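Local coordinates for protein FACT-Spt16 (Cicer arietinum, PDB 5CE6) that probably binds histones H3-H4 as part of the FACT complex, a histone chaperone that acts on nucleosomes during transcription, at residues K207-K218 against T440-S448; S326-Q336 against S448-Y456. One frame throughout, in Å; residues are numbered along the deposited sequence.

How the interactions relate
Along the chain the four segments alternate: helix segments 207-218 and 326-336 come first, then 440-448 and 448-456, which run on from one another through the shared Ser448. One continuous C-terminal stretch, starting at strand 440-442, therefore meets helix 200-230 in interaction 1 and helix 323-342 in interaction 2, with contact centres about 18 Å apart. Asp431 of strand 424-435 reaches both contacts with its carboxylate and so links the two sites. The tail thus joins two helices of the M24-like, pita-bread lobe before strand 455-456 pairs with strand 309-319.

Interaction 1: K207-K218 against T440-S448; sequences KRAAYLTGSVMK and TDVVTSIGS
The carbonyl group of Ile446 is the flat group met across this contact, and Lys218 NZ reaches its oxygen from one side of its plane. The NZ to Ile446 O distance is 2.7 Å and the C=O...N angle is 153°, with the nitrogen standing 27° off the carbonyl plane, roughly beyond the oxygen. The lysine chain is extended until its last torsion, chi4 77°, which turns the ammonium inward onto this oxygen. Within the helix, Tyr211 O is approached from opposite faces of its plane by Ser215 OG and Ser215 N. Beside the lysine, Ile446 pushes two branches into the helix surface. Its CG2 lies 3.4 Å from Gly214 O and 3.5 Å from Gly214 CA, the latter a tight carbon contact on a residue without a side chain. Its CD1 lies 3.6 Å from Met217 CG, and the two side chains lie across one another. At the other end, Ala210 CB sits 3.5 Å from Val443 CG2, while Val443 CG1 rests on the aliphatic part of Lys207. A water donates to both Lys207 O and Val443 O, at 2.9 Å each, joining the two backbones where no direct bond does. Lys207 NZ stays 4.2 Å from Asp441 OD2, too far for a salt bridge; Asp441 OD1 pairs instead with Lys439. Thr444 OG1 is held by Asp431 and Thr432. The type I turn of Val442-Ser445 and the segment after it thus lie along helix 200-230, which also packs on strands 296-306 and 309-319; Ile313 touches both Met217 and Ile446, an arrangement consistent with the pita-bread fold of M24 metallopeptidases.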
# COMPACT_ATOMS: atom_id res chain seq x y z
N LYS A 207 0.09 -12.31 5.09
CA LYS A 207 -0.97 -13.14 5.67
C LYS A 207 -1.12 -12.88 7.17
O LYS A 207 -2.25 -12.83 7.67
CB LYS A 207 -0.70 -14.62 5.44
CG LYS A 207 -0.81 -15.05 3.99
CD LYS A 207 -0.44 -16.53 3.86
CE LYS A 207 -0.84 -17.11 2.52
NZ LYS A 207 -0.51 -18.57 2.45
N ARG A 208 -0.00 -12.73 7.88
CA ARG A 208 -0.05 -12.40 9.31
C ARG A 208 -0.78 -11.07 9.49
O ARG A 208 -1.66 -10.96 10.34
CB ARG A 208 1.35 -12.31 9.93
CG ARG A 208 2.17 -13.61 9.82
CD ARG A 208 1.70 -14.69 10.79
NE ARG A 208 2.47 -15.93 10.63
CZ ARG A 208 2.03 -17.01 9.99
NH1 ARG A 208 0.81 -17.00 9.45
NH2 ARG A 208 2.79 -18.09 9.88
N ALA A 209 -0.40 -10.08 8.70
CA ALA A 209 -1.02 -8.75 8.75
C ALA A 209 -2.51 -8.86 8.46
O ALA A 209 -3.33 -8.31 9.19
CB ALA A 209 -0.36 -7.82 7.75
N ALA A 210 -2.85 -9.58 7.39
CA ALA A 210 -4.25 -9.75 6.99
C ALA A 210 -5.08 -10.51 8.02
O ALA A 210 -6.27 -10.23 8.18
CB ALA A 210 -4.34 -10.43 5.63
N TYR A 211 -4.48 -11.50 8.67
CA TYR A 211 -5.17 -12.21 9.74
C TYR A 211 -5.57 -11.26 10.86
O TYR A 211 -6.71 -11.30 11.34
CB TYR A 211 -4.30 -13.34 10.30
CG TYR A 211 -5.05 -14.26 11.24
CD1 TYR A 211 -5.79 -15.33 10.76
CD2 TYR A 211 -5.03 -14.05 12.62
CE1 TYR A 211 -6.48 -16.17 11.61
CE2 TYR A 211 -5.72 -14.88 13.48
CZ TYR A 211 -6.45 -15.94 12.97
OH TYR A 211 -7.14 -16.78 13.82
N LEU A 212 -4.64 -10.40 11.28
CA LEU A 212 -4.93 -9.41 12.31
C LEU A 212 -6.00 -8.43 11.83
O LEU A 212 -6.96 -8.13 12.55
CB LEU A 212 -3.66 -8.65 12.69
CG LEU A 212 -3.85 -7.45 13.62
CD1 LEU A 212 -4.51 -7.90 14.91
CD2 LEU A 212 -2.50 -6.82 13.92
N THR A 213 -5.83 -7.94 10.60
CA THR A 213 -6.80 -7.02 9.99
C THR A 213 -8.21 -7.61 10.03
O THR A 213 -9.18 -6.95 10.45
CB THR A 213 -6.40 -6.72 8.55
OG1 THR A 213 -5.18 -5.96 8.55
CG2 THR A 213 -7.48 -5.92 7.82
N GLY A 214 -8.33 -8.85 9.58
CA GLY A 214 -9.62 -9.52 9.58
C GLY A 214 -10.15 -9.77 10.97
O GLY A 214 -11.36 -9.63 11.22
N SER A 215 -9.25 -10.13 11.89
CA SER A 215 -9.64 -10.41 13.27
C SER A 215 -10.18 -9.15 13.94
O SER A 215 -11.14 -9.21 14.71
CB SER A 215 -8.45 -10.94 14.07
OG SER A 215 -7.90 -12.09 13.47
N VAL A 216 -9.54 -8.02 13.65
CA VAL A 216 -9.99 -6.74 14.17
C VAL A 216 -11.39 -6.39 13.64
O VAL A 216 -12.25 -5.97 14.40
CB VAL A 216 -8.97 -5.62 13.84
CG1 VAL A 216 -9.56 -4.25 14.10
CG2 VAL A 216 -7.70 -5.83 14.65
N MET A 217 -11.61 -6.58 12.34
CA MET A 217 -12.93 -6.30 11.78
C MET A 217 -13.99 -7.21 12.39
O MET A 217 -15.05 -6.75 12.82
CB MET A 217 -12.93 -6.48 10.25
CG MET A 217 -14.31 -6.26 9.62
SD MET A 217 -14.84 -4.55 9.70
CE MET A 217 -13.88 -3.83 8.39
N LYS A 218 -13.70 -8.50 12.44
CA LYS A 218 -14.68 -9.47 12.90
C LYS A 218 -14.92 -9.40 14.41
O LYS A 218 -16.07 -9.40 14.86
CB LYS A 218 -14.24 -10.89 12.53
CG LYS A 218 -15.36 -11.92 12.67
CD LYS A 218 -14.82 -13.34 12.63
CE LYS A 218 -15.93 -14.38 12.80
NZ LYS A 218 -16.73 -14.56 11.56
N THR A 440 -6.17 -18.51 -5.87
CA THR A 440 -6.11 -17.15 -5.36
C THR A 440 -6.66 -17.16 -3.95
O THR A 440 -7.81 -17.54 -3.74
CB THR A 440 -6.89 -16.22 -6.28
OG1 THR A 440 -6.19 -16.12 -7.53
CG2 THR A 440 -7.04 -14.83 -5.65
N ASP A 441 -5.83 -16.75 -2.99
CA ASP A 441 -6.18 -16.82 -1.57
C ASP A 441 -6.73 -15.49 -1.08
O ASP A 441 -6.04 -14.48 -1.15
CB ASP A 441 -4.95 -17.17 -0.73
CG ASP A 441 -4.40 -18.54 -1.04
OD1 ASP A 441 -5.16 -19.38 -1.57
OD2 ASP A 441 -3.21 -18.78 -0.74
N VAL A 442 -7.96 -15.49 -0.58
CA VAL A 442 -8.49 -14.27 0.03
C VAL A 442 -8.13 -14.35 1.50
O VAL A 442 -8.74 -15.11 2.25
CB VAL A 442 -10.01 -14.15 -0.12
CG1 VAL A 442 -10.51 -12.86 0.55
CG2 VAL A 442 -10.40 -14.15 -1.59
N VAL A 443 -7.12 -13.60 1.92
CA VAL A 443 -6.54 -13.79 3.25
C VAL A 443 -7.21 -12.93 4.32
O VAL A 443 -6.85 -13.00 5.49
CB VAL A 443 -5.00 -13.64 3.27
CG1 VAL A 443 -4.34 -14.81 2.56
CG2 VAL A 443 -4.57 -12.32 2.64
N THR A 444 -8.20 -12.14 3.91
CA THR A 444 -9.05 -11.41 4.85
C THR A 444 -10.45 -12.00 4.88
O THR A 444 -11.42 -11.30 5.17
CB THR A 444 -9.17 -9.93 4.44
OG1 THR A 444 -9.42 -9.87 3.04
CG2 THR A 444 -7.88 -9.19 4.73
N SER A 445 -10.58 -13.29 4.58
CA SER A 445 -11.88 -13.95 4.65
C SER A 445 -12.30 -14.10 6.12
O SER A 445 -11.63 -14.79 6.89
CB SER A 445 -11.81 -15.32 3.98
OG SER A 445 -13.11 -15.83 3.74
N ILE A 446 -13.39 -13.45 6.51
CA ILE A 446 -13.81 -13.45 7.92
C ILE A 446 -15.26 -13.84 8.12
O ILE A 446 -15.81 -13.68 9.21
CB ILE A 446 -13.60 -12.08 8.57
CG1 ILE A 446 -14.34 -10.99 7.79
CG2 ILE A 446 -12.12 -11.76 8.68
CD1 ILE A 446 -14.29 -9.63 8.47
N GLY A 447 -15.89 -14.34 7.06
CA GLY A 447 -17.27 -14.75 7.15
C GLY A 447 -18.06 -14.15 6.00
O GLY A 447 -17.58 -13.24 5.32
N SER A 448 -19.27 -14.66 5.80
CA SER A 448 -20.08 -14.25 4.66
C SER A 448 -20.23 -12.74 4.50
O SER A 448 -20.57 -12.03 5.45
CB SER A 448 -21.46 -14.90 4.72
OG SER A 448 -22.30 -14.37 3.72
O HOH W 1 -4.52 -14.32 6.68

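Interaction 2: S326-Q336 against S448-Y456; sequences SKAYEVLLKAQ and SKALKDVAY
In this M24-like, pita-bread lobe, helix 323-342 lies against strands 403-414 and 424-435, and the C-terminal segment 448-456 passes along its flank before strand 455-456 joins strand 309-319. Tyr329 makes the central bond: OH donates to Lys449 O at 2.5 Å, with a C=O...O angle of 142°, in the carbonyl plane and on a lone pair. The same oxygen lies in the plane of the tyrosine ring, at its edge. Val454 CG2 approaches the ring obliquely, 3.6 Å from Tyr329 CZ, and Leu451 CD1 lies 3.9 Å from Tyr329 CD1. The other methyl of this leucine, CD2, reaches Ser326 CB at 4.0 Å, near the aliphatic part of Glu330. Further along the helix, Leu333 CD1 packs 3.6 Å from Lys449 CB. The lysine end comes in across the amide of Gln336: the bend at chi3 (-78°) carries NZ to Gln336 OE1, 2.7 Å away, to which it donates. Asp431 adds a second grip on both partners, through a salt bridge to Lys449 NZ and a hydrogen bond from Gln336 NE2, which fixes the orientation of the amide. Within segment 448-456 an ST turn forms, Ala450 N donating to Ser448 OG at 3.0 Å, and Ser448 OG donates in turn to Asp453 OD2, which also forms a salt bridge with Lys452 NZ, arriving from the opposite face of the carboxylate.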
# COMPACT_ATOMS: atom_id res chain seq x y z
N SER A 326 -29.96 -2.10 -0.80
CA SER A 326 -29.82 -3.54 -0.71
C SER A 326 -29.34 -4.11 -2.03
O SER A 326 -28.41 -4.91 -2.07
CB SER A 326 -31.16 -4.19 -0.35
OG SER A 326 -31.60 -3.78 0.93
N LYS A 327 -30.02 -3.71 -3.11
CA LYS A 327 -29.64 -4.17 -4.45
C LYS A 327 -28.21 -3.76 -4.77
O LYS A 327 -27.41 -4.57 -5.25
CB LYS A 327 -30.57 -3.60 -5.51
CG LYS A 327 -30.13 -3.97 -6.93
CD LYS A 327 -31.04 -3.39 -8.02
CE LYS A 327 -30.50 -3.77 -9.41
NZ LYS A 327 -31.29 -3.20 -10.54
N ALA A 328 -27.88 -2.49 -4.53
CA ALA A 328 -26.54 -2.01 -4.85
C ALA A 328 -25.49 -2.82 -4.11
O ALA A 328 -24.43 -3.12 -4.66
CB ALA A 328 -26.42 -0.55 -4.50
N TYR A 329 -25.76 -3.17 -2.85
CA TYR A 329 -24.79 -3.93 -2.11
C TYR A 329 -24.60 -5.32 -2.72
O TYR A 329 -23.47 -5.78 -2.86
CB TYR A 329 -25.12 -4.03 -0.61
CG TYR A 329 -24.07 -4.85 0.11
CD1 TYR A 329 -24.23 -6.21 0.30
CD2 TYR A 329 -22.90 -4.25 0.57
CE1 TYR A 329 -23.28 -6.95 0.92
CE2 TYR A 329 -21.92 -5.00 1.18
CZ TYR A 329 -22.12 -6.35 1.36
OH TYR A 329 -21.16 -7.10 1.97
N GLU A 330 -25.71 -5.97 -3.08
CA GLU A 330 -25.63 -7.29 -3.69
C GLU A 330 -24.83 -7.24 -4.97
O GLU A 330 -23.98 -8.13 -5.22
CB GLU A 330 -27.04 -7.83 -3.95
CG GLU A 330 -27.82 -8.10 -2.69
CD GLU A 330 -29.12 -8.83 -2.95
OE1 GLU A 330 -29.25 -9.99 -2.53
OE2 GLU A 330 -30.02 -8.23 -3.58
N VAL A 331 -25.06 -6.20 -5.77
CA VAL A 331 -24.35 -6.02 -7.03
C VAL A 331 -22.86 -5.74 -6.80
O VAL A 331 -21.99 -6.31 -7.48
CB VAL A 331 -24.98 -4.90 -7.88
CG1 VAL A 331 -24.18 -4.67 -9.15
CG2 VAL A 331 -26.43 -5.27 -8.23
N LEU A 332 -22.56 -4.89 -5.83
CA LEU A 332 -21.17 -4.60 -5.49
C LEU A 332 -20.42 -5.86 -5.07
O LEU A 332 -19.29 -6.08 -5.48
CB LEU A 332 -21.08 -3.55 -4.37
CG LEU A 332 -19.63 -3.20 -4.02
CD1 LEU A 332 -18.98 -2.52 -5.22
CD2 LEU A 332 -19.59 -2.27 -2.81
N LEU A 333 -21.05 -6.68 -4.24
CA LEU A 333 -20.43 -7.93 -3.81
C LEU A 333 -20.13 -8.86 -4.99
O LEU A 333 -19.03 -9.43 -5.08
CB LEU A 333 -21.32 -8.63 -2.76
CG LEU A 333 -20.88 -10.02 -2.31
CD1 LEU A 333 -19.46 -9.99 -1.74
CD2 LEU A 333 -21.85 -10.54 -1.28
N LYS A 334 -21.09 -9.00 -5.90
CA LYS A 334 -20.92 -9.87 -7.06
C LYS A 334 -19.81 -9.31 -7.96
O LYS A 334 -19.01 -10.06 -8.52
CB LYS A 334 -22.25 -9.99 -7.81
CG LYS A 334 -22.26 -10.92 -9.00
CD LYS A 334 -23.68 -11.00 -9.57
CE LYS A 334 -23.74 -11.81 -10.85
NZ LYS A 334 -25.16 -11.92 -11.33
N ALA A 335 -19.75 -7.99 -8.08
CA ALA A 335 -18.72 -7.34 -8.88
C ALA A 335 -17.34 -7.52 -8.26
O ALA A 335 -16.36 -7.79 -8.97
CB ALA A 335 -19.03 -5.87 -9.08
N GLN A 336 -17.25 -7.36 -6.94
CA GLN A 336 -15.97 -7.53 -6.26
C GLN A 336 -15.48 -8.97 -6.40
O GLN A 336 -14.29 -9.21 -6.62
CB GLN A 336 -16.07 -7.17 -4.77
CG GLN A 336 -14.68 -7.00 -4.10
CD GLN A 336 -14.58 -7.66 -2.73
OE1 GLN A 336 -15.43 -8.46 -2.35
NE2 GLN A 336 -13.52 -7.34 -1.99
N SER A 448 -19.27 -14.66 5.80
CA SER A 448 -20.08 -14.25 4.66
C SER A 448 -20.23 -12.74 4.50
O SER A 448 -20.57 -12.03 5.45
CB SER A 448 -21.46 -14.90 4.72
OG SER A 448 -22.30 -14.37 3.72
N LYS A 449 -19.97 -12.26 3.29
CA LYS A 449 -20.15 -10.86 2.95
C LYS A 449 -21.55 -10.65 2.40
O LYS A 449 -21.91 -9.53 2.04
CB LYS A 449 -19.15 -10.43 1.87
CG LYS A 449 -17.75 -10.24 2.38
CD LYS A 449 -16.82 -9.79 1.26
CE LYS A 449 -16.39 -10.92 0.35
NZ LYS A 449 -15.27 -10.43 -0.53
N ALA A 450 -22.32 -11.74 2.32
CA ALA A 450 -23.66 -11.67 1.77
C ALA A 450 -24.46 -10.68 2.57
O ALA A 450 -24.21 -10.49 3.77
CB ALA A 450 -24.34 -13.04 1.78
N LEU A 451 -25.40 -10.03 1.88
CA LEU A 451 -26.28 -9.03 2.46
C LEU A 451 -26.86 -9.46 3.81
O LEU A 451 -26.83 -8.69 4.77
CB LEU A 451 -27.42 -8.74 1.48
CG LEU A 451 -28.43 -7.69 1.91
CD1 LEU A 451 -27.75 -6.35 1.99
CD2 LEU A 451 -29.59 -7.64 0.93
N LYS A 452 -27.37 -10.69 3.87
CA LYS A 452 -28.04 -11.18 5.07
C LYS A 452 -27.14 -11.14 6.31
O LYS A 452 -27.62 -11.04 7.44
CB LYS A 452 -28.55 -12.61 4.86
CG LYS A 452 -27.45 -13.66 4.84
CD LYS A 452 -28.00 -15.06 5.07
CE LYS A 452 -26.87 -16.07 5.25
NZ LYS A 452 -25.89 -16.02 4.12
N ASP A 453 -25.83 -11.20 6.08
CA ASP A 453 -24.88 -11.24 7.18
C ASP A 453 -24.28 -9.88 7.56
O ASP A 453 -23.63 -9.76 8.60
CB ASP A 453 -23.77 -12.25 6.87
CG ASP A 453 -24.32 -13.65 6.72
OD1 ASP A 453 -24.79 -14.20 7.73
OD2 ASP A 453 -24.29 -14.19 5.59
N VAL A 454 -24.49 -8.87 6.72
CA VAL A 454 -24.01 -7.51 7.03
C VAL A 454 -25.17 -6.53 7.17
O VAL A 454 -24.95 -5.33 7.36
CB VAL A 454 -23.00 -6.98 5.99
CG1 VAL A 454 -21.75 -7.85 5.98
CG2 VAL A 454 -23.63 -6.93 4.61
N ALA A 455 -26.39 -7.06 7.07
CA ALA A 455 -27.60 -6.25 7.20
C ALA A 455 -28.22 -6.46 8.57
O ALA A 455 -28.28 -7.58 9.08
CB ALA A 455 -28.60 -6.60 6.11
N TYR A 456 -28.71 -5.38 9.16
CA TYR A 456 -29.34 -5.43 10.46
C TYR A 456 -30.71 -4.76 10.38
O TYR A 456 -30.88 -3.80 9.63
CB TYR A 456 -28.46 -4.73 11.49
CG TYR A 456 -27.11 -5.38 11.67
CD1 TYR A 456 -26.93 -6.37 12.63
CD2 TYR A 456 -26.03 -5.02 10.89
CE1 TYR A 456 -25.71 -6.97 12.80
CE2 TYR A 456 -24.80 -5.62 11.05
CZ TYR A 456 -24.65 -6.60 12.01
OH TYR A 456 -23.44 -7.21 12.19